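Local coordinates for tumor necrosis factor receptor superfamily member 11B (Homo sapiens, PDB 3URF), which acts as a secreted decoy receptor that neutralises RANKL and thereby restrains osteoclast formation, this chain being its four-repeat cysteine-rich, ligand-binding part, at residues V83-E88 with T114-T119; H47-S52 with E58-S63; L8-D11 with H16-L19; C41-D46 with C76-N81; S130-T133 with C139-H142. One frame throughout, in Å; residues are numbered along the deposited sequence.

Interaction 1: residues V83-E88 with T114-T119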
# COMPACT_ATOMS: atom_id res chain seq x y z
N VAL B 83 2.31 20.64 21.95
CA VAL B 83 1.19 19.81 22.37
C VAL B 83 -0.07 20.20 21.61
O VAL B 83 -0.48 21.36 21.64
CB VAL B 83 0.93 19.87 23.88
CG1 VAL B 83 -0.25 18.97 24.27
CG2 VAL B 83 2.17 19.44 24.62
N CYS B 84 -0.65 19.22 20.93
CA CYS B 84 -1.84 19.45 20.12
C CYS B 84 -3.02 18.80 20.79
O CYS B 84 -2.91 17.70 21.33
CB CYS B 84 -1.63 18.86 18.73
SG CYS B 84 -0.13 19.47 17.92
N GLU B 85 -4.16 19.47 20.79
CA GLU B 85 -5.34 18.87 21.39
C GLU B 85 -6.59 19.06 20.56
O GLU B 85 -6.72 20.04 19.82
CB GLU B 85 -5.54 19.39 22.81
CG GLU B 85 -4.48 18.87 23.78
CD GLU B 85 -4.99 18.76 25.20
OE1 GLU B 85 -5.90 19.54 25.57
OE2 GLU B 85 -4.48 17.90 25.95
N CYS B 86 -7.49 18.09 20.65
CA CYS B 86 -8.78 18.20 20.00
C CYS B 86 -9.61 19.30 20.64
O CYS B 86 -9.65 19.42 21.86
CB CYS B 86 -9.53 16.87 20.04
SG CYS B 86 -8.88 15.64 18.86
N LYS B 87 -10.26 20.10 19.80
CA LYS B 87 -11.12 21.18 20.26
C LYS B 87 -12.30 20.66 21.09
O LYS B 87 -12.58 19.46 21.10
CB LYS B 87 -11.61 22.00 19.06
CG LYS B 87 -10.47 22.70 18.33
CD LYS B 87 -10.84 23.23 16.95
CE LYS B 87 -9.58 23.67 16.19
NZ LYS B 87 -9.77 23.85 14.71
N GLU B 88 -12.98 21.58 21.78
CA GLU B 88 -14.11 21.23 22.64
C GLU B 88 -15.07 20.30 21.92
O GLU B 88 -15.38 20.47 20.73
CB GLU B 88 -14.88 22.48 23.10
CG GLU B 88 -15.53 22.40 24.51
CD GLU B 88 -16.91 21.71 24.55
OE1 GLU B 88 -17.61 21.65 23.52
OE2 GLU B 88 -17.29 21.25 25.65
N THR B 114 -12.78 13.56 27.14
CA THR B 114 -11.65 14.45 27.27
C THR B 114 -11.13 14.68 25.87
O THR B 114 -11.71 14.18 24.91
CB THR B 114 -10.54 13.81 28.10
OG1 THR B 114 -10.11 12.59 27.48
CG2 THR B 114 -11.03 13.52 29.52
N PRO B 115 -10.03 15.44 25.75
CA PRO B 115 -9.46 15.60 24.41
C PRO B 115 -8.85 14.30 23.93
O PRO B 115 -8.50 14.20 22.75
CB PRO B 115 -8.36 16.65 24.60
CG PRO B 115 -8.69 17.33 25.89
CD PRO B 115 -9.38 16.30 26.74
N GLU B 116 -8.73 13.32 24.83
CA GLU B 116 -8.15 12.03 24.45
C GLU B 116 -9.13 10.87 24.53
O GLU B 116 -8.89 9.84 23.92
CB GLU B 116 -6.91 11.71 25.28
CG GLU B 116 -5.75 12.68 25.10
CD GLU B 116 -5.88 13.94 25.96
OE1 GLU B 116 -6.86 14.04 26.74
OE2 GLU B 116 -5.00 14.82 25.84
N ARG B 117 -10.22 11.03 25.28
CA ARG B 117 -11.16 9.92 25.42
C ARG B 117 -12.60 10.32 25.17
O ARG B 117 -13.00 11.44 25.47
CB ARG B 117 -11.03 9.25 26.79
CG ARG B 117 -9.77 8.41 26.95
CD ARG B 117 -9.34 8.37 28.41
NE ARG B 117 -8.19 7.49 28.62
CZ ARG B 117 -7.64 7.25 29.81
NH1 ARG B 117 -8.12 7.83 30.91
NH2 ARG B 117 -6.60 6.43 29.90
N ASN B 118 -13.36 9.38 24.62
CA ASN B 118 -14.75 9.68 24.32
C ASN B 118 -15.50 9.82 25.62
O ASN B 118 -14.98 9.45 26.68
CB ASN B 118 -15.37 8.58 23.46
CG ASN B 118 -16.52 9.09 22.62
OD1 ASN B 118 -17.09 10.14 22.90
ND2 ASN B 118 -16.87 8.35 21.57
N THR B 119 -16.69 10.39 25.58
CA THR B 119 -17.50 10.38 26.79
C THR B 119 -18.12 9.00 26.87
O THR B 119 -18.62 8.46 25.88
CB THR B 119 -18.56 11.52 26.82
OG1 THR B 119 -19.66 11.20 25.96
CG2 THR B 119 -17.96 12.83 26.37

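Interaction 2: residues H47-S52 with E58-S63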
# COMPACT_ATOMS: atom_id res chain seq x y z
N HIS B 47 14.35 23.54 16.18
CA HIS B 47 13.07 22.81 16.27
C HIS B 47 13.06 21.69 17.28
O HIS B 47 12.10 20.93 17.35
CB HIS B 47 12.58 22.37 14.88
CG HIS B 47 12.33 23.52 13.96
ND1 HIS B 47 11.17 24.26 13.98
CD2 HIS B 47 13.13 24.09 13.02
CE1 HIS B 47 11.25 25.23 13.08
NE2 HIS B 47 12.42 25.15 12.48
N TYR B 48 14.12 21.61 18.08
CA TYR B 48 14.26 20.55 19.08
C TYR B 48 14.03 21.06 20.51
O TYR B 48 13.81 22.25 20.71
CB TYR B 48 15.63 19.91 18.96
CG TYR B 48 15.84 19.24 17.62
CD1 TYR B 48 16.12 17.87 17.54
CD2 TYR B 48 15.74 19.96 16.44
CE1 TYR B 48 16.32 17.26 16.32
CE2 TYR B 48 15.94 19.35 15.21
CZ TYR B 48 16.22 18.00 15.15
OH TYR B 48 16.41 17.39 13.94
N TYR B 49 14.07 20.15 21.48
CA TYR B 49 13.74 20.49 22.87
C TYR B 49 14.23 19.41 23.83
O TYR B 49 14.61 18.32 23.38
CB TYR B 49 12.24 20.57 23.02
CG TYR B 49 11.62 19.19 22.92
CD1 TYR B 49 11.36 18.45 24.07
CD2 TYR B 49 11.33 18.63 21.68
CE1 TYR B 49 10.81 17.18 23.97
CE2 TYR B 49 10.78 17.37 21.58
CZ TYR B 49 10.52 16.65 22.72
OH TYR B 49 9.98 15.39 22.62
N THR B 50 14.19 19.71 25.13
CA THR B 50 14.37 18.72 26.20
C THR B 50 13.58 19.07 27.48
O THR B 50 13.67 20.19 27.99
CB THR B 50 15.83 18.53 26.54
OG1 THR B 50 16.46 19.82 26.63
CG2 THR B 50 16.52 17.77 25.44
N ASP B 51 12.79 18.12 27.98
CA ASP B 51 11.89 18.38 29.10
C ASP B 51 12.65 18.50 30.39
O ASP B 51 12.35 19.35 31.23
CB ASP B 51 10.90 17.25 29.32
CG ASP B 51 10.56 16.53 28.06
OD1 ASP B 51 10.02 17.18 27.14
OD2 ASP B 51 10.84 15.31 27.99
N SER B 52 13.61 17.61 30.57
CA SER B 52 14.18 17.42 31.89
C SER B 52 15.70 17.40 31.87
O SER B 52 16.34 17.44 30.82
CB SER B 52 13.66 16.11 32.47
OG SER B 52 13.86 15.06 31.54
N GLU B 58 22.21 14.42 22.20
CA GLU B 58 21.26 14.83 21.18
C GLU B 58 19.97 15.37 21.78
O GLU B 58 19.60 15.04 22.90
CB GLU B 58 20.95 13.66 20.24
CG GLU B 58 22.16 13.13 19.50
CD GLU B 58 21.90 12.91 18.02
OE1 GLU B 58 22.87 12.91 17.24
OE2 GLU B 58 20.72 12.73 17.65
N CYS B 59 19.31 16.23 21.02
CA CYS B 59 18.05 16.83 21.44
C CYS B 59 16.88 16.12 20.73
O CYS B 59 17.08 15.24 19.88
CB CYS B 59 18.06 18.32 21.09
SG CYS B 59 18.50 19.46 22.44
N LEU B 60 15.65 16.50 21.07
CA LEU B 60 14.47 15.89 20.47
C LEU B 60 13.72 16.80 19.49
O LEU B 60 13.54 18.00 19.73
CB LEU B 60 13.53 15.41 21.57
CG LEU B 60 13.41 13.90 21.79
CD1 LEU B 60 14.66 13.15 21.35
CD2 LEU B 60 13.06 13.59 23.25
N TYR B 61 13.28 16.22 18.37
CA TYR B 61 12.53 16.98 17.37
C TYR B 61 11.08 17.19 17.80
O TYR B 61 10.42 16.27 18.29
CB TYR B 61 12.61 16.30 16.01
CG TYR B 61 11.95 17.03 14.87
CD1 TYR B 61 10.90 16.46 14.16
CD2 TYR B 61 12.39 18.29 14.49
CE1 TYR B 61 10.30 17.12 13.12
CE2 TYR B 61 11.79 18.96 13.43
CZ TYR B 61 10.74 18.37 12.75
OH TYR B 61 10.15 19.04 11.70
N CYS B 62 10.60 18.42 17.63
CA CYS B 62 9.24 18.75 17.97
C CYS B 62 8.27 18.13 16.98
O CYS B 62 8.43 18.27 15.76
CB CYS B 62 9.06 20.26 18.03
SG CYS B 62 10.00 21.03 19.36
N SER B 63 7.27 17.45 17.50
CA SER B 63 6.50 16.53 16.68
C SER B 63 5.27 16.02 17.44
O SER B 63 5.27 16.02 18.67
CB SER B 63 7.43 15.38 16.27
OG SER B 63 6.72 14.25 15.83

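Interaction 3: residues L8-D11 with H16-L19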
# COMPACT_ATOMS: atom_id res chain seq x y z
N LEU B 8 24.07 15.84 39.73
CA LEU B 8 25.31 15.33 39.17
C LEU B 8 25.19 13.88 38.70
O LEU B 8 24.16 13.23 38.90
CB LEU B 8 26.46 15.50 40.17
CG LEU B 8 26.84 16.94 40.57
CD1 LEU B 8 26.00 17.44 41.73
CD2 LEU B 8 28.32 17.08 40.90
N HIS B 9 26.24 13.37 38.05
CA HIS B 9 26.25 11.99 37.58
C HIS B 9 27.69 11.53 37.35
O HIS B 9 28.61 12.34 37.23
CB HIS B 9 25.40 11.83 36.32
CG HIS B 9 25.98 12.49 35.10
ND1 HIS B 9 26.37 13.81 35.07
CD2 HIS B 9 26.22 12.00 33.86
CE1 HIS B 9 26.83 14.11 33.87
NE2 HIS B 9 26.75 13.03 33.11
N TYR B 10 27.89 10.21 37.30
CA TYR B 10 29.21 9.63 37.10
C TYR B 10 29.68 9.84 35.67
O TYR B 10 28.88 9.88 34.74
CB TYR B 10 29.15 8.13 37.32
CG TYR B 10 28.88 7.37 36.03
CD1 TYR B 10 27.58 7.20 35.56
CD2 TYR B 10 29.93 6.86 35.26
CE1 TYR B 10 27.34 6.51 34.39
CE2 TYR B 10 29.69 6.18 34.08
CZ TYR B 10 28.40 6.01 33.65
OH TYR B 10 28.15 5.33 32.48
N ASP B 11 30.99 9.93 35.48
CA ASP B 11 31.51 9.89 34.12
C ASP B 11 32.63 8.87 33.99
O ASP B 11 32.57 7.99 33.13
CB ASP B 11 32.00 11.27 33.68
CG ASP B 11 32.24 11.33 32.19
OD1 ASP B 11 31.53 10.61 31.46
OD2 ASP B 11 33.14 12.08 31.74
N HIS B 16 39.85 8.51 37.51
CA HIS B 16 38.74 8.15 38.39
C HIS B 16 37.36 8.20 37.74
O HIS B 16 37.22 8.29 36.52
CB HIS B 16 38.71 9.06 39.62
CG HIS B 16 39.55 8.59 40.75
ND1 HIS B 16 40.44 7.54 40.63
CD2 HIS B 16 39.65 9.02 42.03
CE1 HIS B 16 41.05 7.35 41.79
NE2 HIS B 16 40.58 8.23 42.65
N GLN B 17 36.35 8.15 38.60
CA GLN B 17 34.96 8.35 38.22
C GLN B 17 34.47 9.65 38.84
O GLN B 17 34.55 9.83 40.05
CB GLN B 17 34.11 7.20 38.74
CG GLN B 17 32.88 6.91 37.91
CD GLN B 17 32.89 5.50 37.38
OE1 GLN B 17 33.78 4.71 37.73
NE2 GLN B 17 31.92 5.16 36.54
N LEU B 18 33.97 10.55 38.01
CA LEU B 18 33.71 11.90 38.48
C LEU B 18 32.23 12.24 38.63
O LEU B 18 31.36 11.60 38.03
CB LEU B 18 34.38 12.92 37.56
CG LEU B 18 35.90 12.80 37.49
CD1 LEU B 18 36.44 13.59 36.31
CD2 LEU B 18 36.55 13.24 38.80
N LEU B 19 31.97 13.26 39.45
CA LEU B 19 30.63 13.82 39.59
C LEU B 19 30.47 15.01 38.65
O LEU B 19 30.98 16.11 38.91
CB LEU B 19 30.37 14.25 41.04
CG LEU B 19 29.73 13.20 41.96
CD1 LEU B 19 28.24 13.00 41.63
CD2 LEU B 19 30.48 11.89 41.87

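Interaction 4: residues C41-D46 with C76-N81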
# COMPACT_ATOMS: atom_id res chain seq x y z
N CYS B 41 26.99 22.38 28.33
CA CYS B 41 25.63 22.17 27.86
C CYS B 41 25.24 23.27 26.89
O CYS B 41 25.22 24.44 27.25
CB CYS B 41 24.65 22.14 29.03
SG CYS B 41 24.90 20.78 30.22
N ALA B 42 24.94 22.88 25.65
CA ALA B 42 24.49 23.83 24.63
C ALA B 42 22.97 23.87 24.53
O ALA B 42 22.31 22.90 24.90
CB ALA B 42 25.08 23.49 23.28
N PRO B 43 22.42 24.97 24.01
CA PRO B 43 20.96 25.00 23.81
C PRO B 43 20.58 24.09 22.64
O PRO B 43 21.40 23.82 21.75
CB PRO B 43 20.68 26.46 23.45
CG PRO B 43 21.93 27.21 23.73
CD PRO B 43 23.05 26.23 23.60
N CYS B 44 19.34 23.62 22.66
CA CYS B 44 18.84 22.81 21.58
C CYS B 44 18.76 23.66 20.32
O CYS B 44 18.62 24.87 20.40
CB CYS B 44 17.48 22.24 21.96
SG CYS B 44 17.54 21.03 23.34
N PRO B 45 18.88 23.03 19.15
CA PRO B 45 18.60 23.69 17.86
C PRO B 45 17.16 24.19 17.70
O PRO B 45 16.29 23.94 18.55
CB PRO B 45 18.89 22.59 16.85
CG PRO B 45 19.97 21.77 17.52
CD PRO B 45 19.64 21.78 18.99
N ASP B 46 16.89 24.87 16.59
CA ASP B 46 15.64 25.62 16.41
C ASP B 46 14.34 24.82 16.53
O ASP B 46 13.31 25.36 16.94
CB ASP B 46 15.66 26.42 15.10
CG ASP B 46 14.36 27.22 14.88
OD1 ASP B 46 13.70 27.61 15.87
OD2 ASP B 46 14.01 27.47 13.70
N CYS B 76 5.97 24.92 20.67
CA CYS B 76 7.22 24.19 20.74
C CYS B 76 8.36 25.09 21.22
O CYS B 76 8.85 25.93 20.47
CB CYS B 76 7.53 23.57 19.37
SG CYS B 76 9.19 22.88 19.18
N ASN B 77 8.78 24.90 22.47
CA ASN B 77 9.89 25.63 23.08
C ASN B 77 11.15 24.79 23.00
O ASN B 77 11.10 23.62 22.62
CB ASN B 77 9.56 25.93 24.55
CG ASN B 77 9.82 27.37 24.93
OD1 ASN B 77 10.45 28.12 24.16
ND2 ASN B 77 9.36 27.78 26.11
N ARG B 78 12.30 25.36 23.36
CA ARG B 78 13.52 24.57 23.52
C ARG B 78 13.40 23.70 24.76
O ARG B 78 14.22 22.80 25.00
CB ARG B 78 14.73 25.48 23.64
CG ARG B 78 15.42 25.74 22.32
CD ARG B 78 16.30 26.98 22.40
NE ARG B 78 17.46 26.89 21.50
CZ ARG B 78 18.16 27.93 21.04
NH1 ARG B 78 17.81 29.17 21.36
NH2 ARG B 78 19.20 27.73 20.23
N THR B 79 12.35 23.95 25.53
CA THR B 79 12.13 23.27 26.79
C THR B 79 10.97 22.27 26.75
O THR B 79 10.89 21.36 27.59
CB THR B 79 11.81 24.29 27.87
OG1 THR B 79 12.93 25.18 28.00
CG2 THR B 79 11.54 23.61 29.19
N HIS B 80 10.07 22.44 25.79
CA HIS B 80 8.87 21.62 25.73
C HIS B 80 8.65 21.18 24.30
O HIS B 80 9.09 21.84 23.37
CB HIS B 80 7.65 22.43 26.18
CG HIS B 80 7.92 23.33 27.34
ND1 HIS B 80 7.53 23.02 28.63
CD2 HIS B 80 8.54 24.53 27.41
CE1 HIS B 80 7.91 24.00 29.44
NE2 HIS B 80 8.52 24.92 28.73
N ASN B 81 7.99 20.04 24.14
CA ASN B 81 7.50 19.63 22.83
C ASN B 81 6.13 20.25 22.58
O ASN B 81 5.37 20.51 23.50
CB ASN B 81 7.43 18.10 22.73
CG ASN B 81 7.23 17.63 21.30
OD1 ASN B 81 6.70 16.55 21.06
ND2 ASN B 81 7.65 18.44 20.34

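Interaction 5: residues S130-T133 with C139-H142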
# COMPACT_ATOMS: atom_id res chain seq x y z
N SER B 130 -32.29 10.97 33.22
CA SER B 130 -31.88 12.16 32.47
C SER B 130 -32.91 12.47 31.38
O SER B 130 -33.26 11.60 30.59
CB SER B 130 -30.48 11.99 31.85
OG SER B 130 -30.11 10.62 31.83
N ASN B 131 -33.39 13.71 31.34
CA ASN B 131 -34.41 14.11 30.36
C ASN B 131 -33.86 14.46 28.96
O ASN B 131 -34.64 14.79 28.06
CB ASN B 131 -35.29 15.25 30.91
CG ASN B 131 -34.51 16.53 31.22
OD1 ASN B 131 -33.48 16.81 30.60
ND2 ASN B 131 -35.01 17.32 32.18
N GLU B 132 -32.55 14.38 28.77
CA GLU B 132 -31.94 14.91 27.55
C GLU B 132 -30.85 14.06 26.91
O GLU B 132 -30.35 13.09 27.50
CB GLU B 132 -31.36 16.29 27.84
CG GLU B 132 -30.33 16.28 28.95
CD GLU B 132 -29.87 17.66 29.31
OE1 GLU B 132 -29.24 17.82 30.38
OE2 GLU B 132 -30.15 18.59 28.52
N THR B 133 -30.49 14.45 25.69
CA THR B 133 -29.33 13.90 25.02
C THR B 133 -28.20 14.90 25.21
O THR B 133 -28.21 15.98 24.61
CB THR B 133 -29.57 13.71 23.51
OG1 THR B 133 -30.97 13.76 23.23
CG2 THR B 133 -29.00 12.38 23.04
N CYS B 139 -26.25 11.32 35.20
CA CYS B 139 -27.53 10.86 35.73
C CYS B 139 -27.81 11.58 37.04
O CYS B 139 -27.04 11.46 38.00
CB CYS B 139 -27.52 9.35 35.97
SG CYS B 139 -27.80 8.31 34.50
N ARG B 140 -28.90 12.34 37.06
CA ARG B 140 -29.36 13.01 38.29
C ARG B 140 -30.39 12.12 38.99
O ARG B 140 -31.18 11.43 38.34
CB ARG B 140 -29.94 14.40 37.97
CG ARG B 140 -28.87 15.46 37.66
CD ARG B 140 -29.29 16.42 36.54
NE ARG B 140 -28.16 17.24 36.08
CZ ARG B 140 -28.16 17.94 34.94
NH1 ARG B 140 -29.22 17.92 34.14
NH2 ARG B 140 -27.10 18.66 34.60
N LYS B 141 -30.38 12.11 40.32
CA LYS B 141 -31.28 11.21 41.02
C LYS B 141 -32.68 11.80 41.20
O LYS B 141 -32.85 13.01 41.28
CB LYS B 141 -30.68 10.76 42.35
CG LYS B 141 -31.25 11.43 43.57
CD LYS B 141 -30.72 10.76 44.83
CE LYS B 141 -31.03 9.26 44.83
NZ LYS B 141 -30.56 8.59 46.09
N HIS B 142 -33.69 10.93 41.25
CA HIS B 142 -35.06 11.38 41.39
C HIS B 142 -35.11 12.37 42.54
O HIS B 142 -34.64 12.08 43.63
CB HIS B 142 -36.01 10.21 41.69
CG HIS B 142 -36.19 9.27 40.54
ND1 HIS B 142 -36.20 9.69 39.22
CD2 HIS B 142 -36.36 7.93 40.50
CE1 HIS B 142 -36.37 8.64 38.43
NE2 HIS B 142 -36.46 7.56 39.18

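Interaction 1: residues V83-E88 with T114-T119
Cys86, at the end of the strand 83-86, comes nearest to Pro115, which lies in the turn preceding the strand 120-123; their CA atoms are 5.2 Å apart. No backbone ladder links the segments, and side chains make the contact. Cys86 points its side chain at the turn, and its CB lies 3.9 Å from the carbonyl O of Pro115, while its SG is tied to Cys97 in a disulfide. The turn itself is shaped by Thr114: OG1 accepts the backbone N-H of Glu116 and of Arg117, an ST turn and an ST motif built on one hydroxyl, and Thr114 N is bonded to Arg117 O. This is the seam between the second and third cysteine-rich repeats of the TNF receptor fold, where Cys84 closes one repeat and Cys86 opens the next. Glu85 sits between these two cysteines. With CG anti to its carbonyl carbon (chi1 -70°) and the chain extended beyond, its carboxylate crosses the Pro115 ring obliquely, OE1 lying 3.6 Å from Pro115 CG. Its OE2 meets OE2 of Glu116, the carboxylate planes turned 73° apart. Two acceptors of like charge are thus brought together, a cost probably eased by the salt bridge from Glu85 OE1 to Lys73. With an alanine here in place of Glu85, Lys73 would probably lose its carboxylate mate and the Pro115 ring its neighbour.

Interaction 2: residues H47-S52 with E58-S63
Tyr48 and Tyr49 each receive a residue of the opposing strand over one ring face. Over Tyr48 stands the backbone of Tyr61, whose CA is 4.0 Å from the ring centroid in a CH-pi contact; the peptide between Cys59 and Leu60 lies at the ring edge. Tyr49 takes Leu60 in the same way, CB resting 3.7 Å from the centroid toward the rim, with Tyr61 O at the edge. Cys62 SG approaches the Tyr49 ring obliquely, 3.6 Å from CD2, a cysteine sulfur-aromatic contact. The Tyr48 and Tyr61 rings share one side of the hairpin, their planes 59° apart, neither stacked nor edge-to-face. Tyr61 CG lies anti to its own backbone N (chi1 -176°), which swings CD2 to 3.8 Å from Tyr48 CE2 and brings CE2 beside His47 CB. Strands 48-49 and 60-61 form the short antiparallel hairpin of the second cysteine-rich repeat. Leu60 N donates to Tyr49 O at 3.1 Å, in the carbonyl plane; the return bond from Tyr49 N to Leu60 O is weak, and Cys62 N donates to His47 O, though the places of both these acceptors are less sure. The hydroxyl of Tyr48 is hydrogen-bonded to the backbone of another protein's chain, and His47, Tyr48 and Tyr61 each pack on a basic side chain of that chain. An alanine in place of Tyr48 is likely to leave Tyr61 without its aromatic neighbour and that foreign backbone group without its mate. The chemistry implies a hairpin held by backbone bonds and ring packing, from which Tyr48 and Glu58 make polar contacts to chains of another protein.

Interaction 3: residues L8-D11 with H16-L19
Leu8 and Leu19 face each other across the start of an antiparallel hairpin in the first cysteine-rich repeat, where strand 8-10 runs against strand 19-21 and the touching parts point 157° apart. The hairpin lies at the surface, and no other protein chain of the assembly touches these segments. The nearest CA atoms belong to Tyr10 and Leu19, at 5.1 Å. The polar bonding is slight. Asp11 N gives a weak hydrogen bond to Leu18 O, bent well away from straight, and the same carbonyl also receives a CA-H...O contact from Tyr10 CA at 3.1 Å. A second contact of this kind runs from Leu19 CA to His9 O at 3.4 Å. Further bonds lie just beyond the segments, where His9 is paired with Cys20 through the backbone and also through ND1, which is hydrogen-bonded to Cys20 O. Apolar packing belongs to the two leucines, whose side chains cross at about a right angle: Leu8 presents CB to Leu19 CD1, and its CD2 reaches Leu19 CB at 3.5 Å. A third kind of contact sets an amide against an aromatic ring. Gln17 has CG roughly opposite its own backbone N (chi1 -152°) and bends at its second torsion, which carries the amide to Tyr10. There NE2 comes obliquely to the ring nearest CD2, with CE2 3.5 Å from NE2 and the amide plane inclined at 47° to the ring.

Interaction 4: residues C41-D46 with C76-N81
Arg78 grips the carbonyl of Cys44 side-on, with two nitrogens on one oxygen. NE donates to Cys44 O at 2.6 Å in the straighter of the two bonds, and NH2 donates to the same O at 2.9 Å with its N-H more bent. Cys44 O lies in the guanidinium plane, and NH2 stands nearly along the C=O axis while NE is tilted from the carbonyl plane. Two bonds together fix the rotation of the guanidinium and probably polarise the carbonyl. Over one face, toward the rim, sits CB of Pro43, 3.8 Å from Arg78 NH2, an apolar neighbour to the charged group. Behind the guanidinium, the arm lies straight from CG to NE (chi2 161°) and passes the Cys44 side chain, CG being 4.1 Å from Cys44 CB. Further out, the bases of arm and target are both fastened. The backbone of Arg78 is hydrogen-bonded to that of Thr50, Cys44 is tied by disulfide to Cys59, and Cys76 is joined to Cys62. The carboxylate of Asp46 lies at some distance, OD1 6.8 Å from Arg78 NE, and could add only a diffuse attraction. The contact thus binds the loop between strands 70-74 and 83-86 to the junction of the first two cysteine-rich repeats, where strand 40-43 pairs with strand 27-31 and the chain passes on into strand 48-49.

Interaction 5: residues S130-T133 with C139-H142
Ser130 opens the loop that follows strand 128-129 and stands closest to Cys139, their CA atoms 5.6 Å apart. Its OG comes within 4.2 Å of Cys139 SG, a contact of packing alone. The polar business of this buried hydroxyl lies in another direction: it is hydrogen-bonded to the backbone O of Phe107, which ties the loop to the third repeat. The sulfur beside it is likewise engaged, since Cys139 is joined to Cys124 by a disulfide, and Ser130 packs on Cys124 as well, so that the serine nestles against both halves of the bridge. This is the first disulfide loop of the fourth cysteine-rich repeat of the TNF receptor fold: strands 128-129 and 140-141 form a short antiparallel hairpin, with Arg140 paired through its backbone to Phe129 and His142 to Gly127. Asn131 follows, a predicted N-glycosylation site that carries no sugar in this structure. Glu132 then sends its side chain toward strand 140-141. CG lies between the backbone N and the carbonyl carbon (chi1 58°), and from there the chain runs out extended toward Arg140. OE1 ends 3.8 Å from Arg140 NH1, a long salt bridge. Arg140 completes the approach from the other side by bending at its second torsion, and it also packs on Phe129. The two flat groups meet obliquely, the carboxylate inclined at 47° to the guanidinium, which together with the length suggests an electrostatic attraction more than a precise paired grip.

In the fold
Along the chain interaction 3 comes first, then interaction 4, which encloses interaction 2 in its loop, then interaction 1 and finally interaction 5. Interactions 2 and 4 have centres about 6 Å apart and are welded together by the disulfides Cys44-Cys59 and Cys62-Cys76. The others are spaced in series. The centres of interactions 3 and 4 lie about 25 Å apart, those of interactions 1 and 4 about 26 Å, and those of interactions 1 and 5 about 25 Å. The ends, interactions 3 and 5, have centres about 63 Å apart. Such spacing describes an elongated, helix-free chain of disulfide-braced repeats, along which the 47-63 hairpin meets other proteins of the assembly.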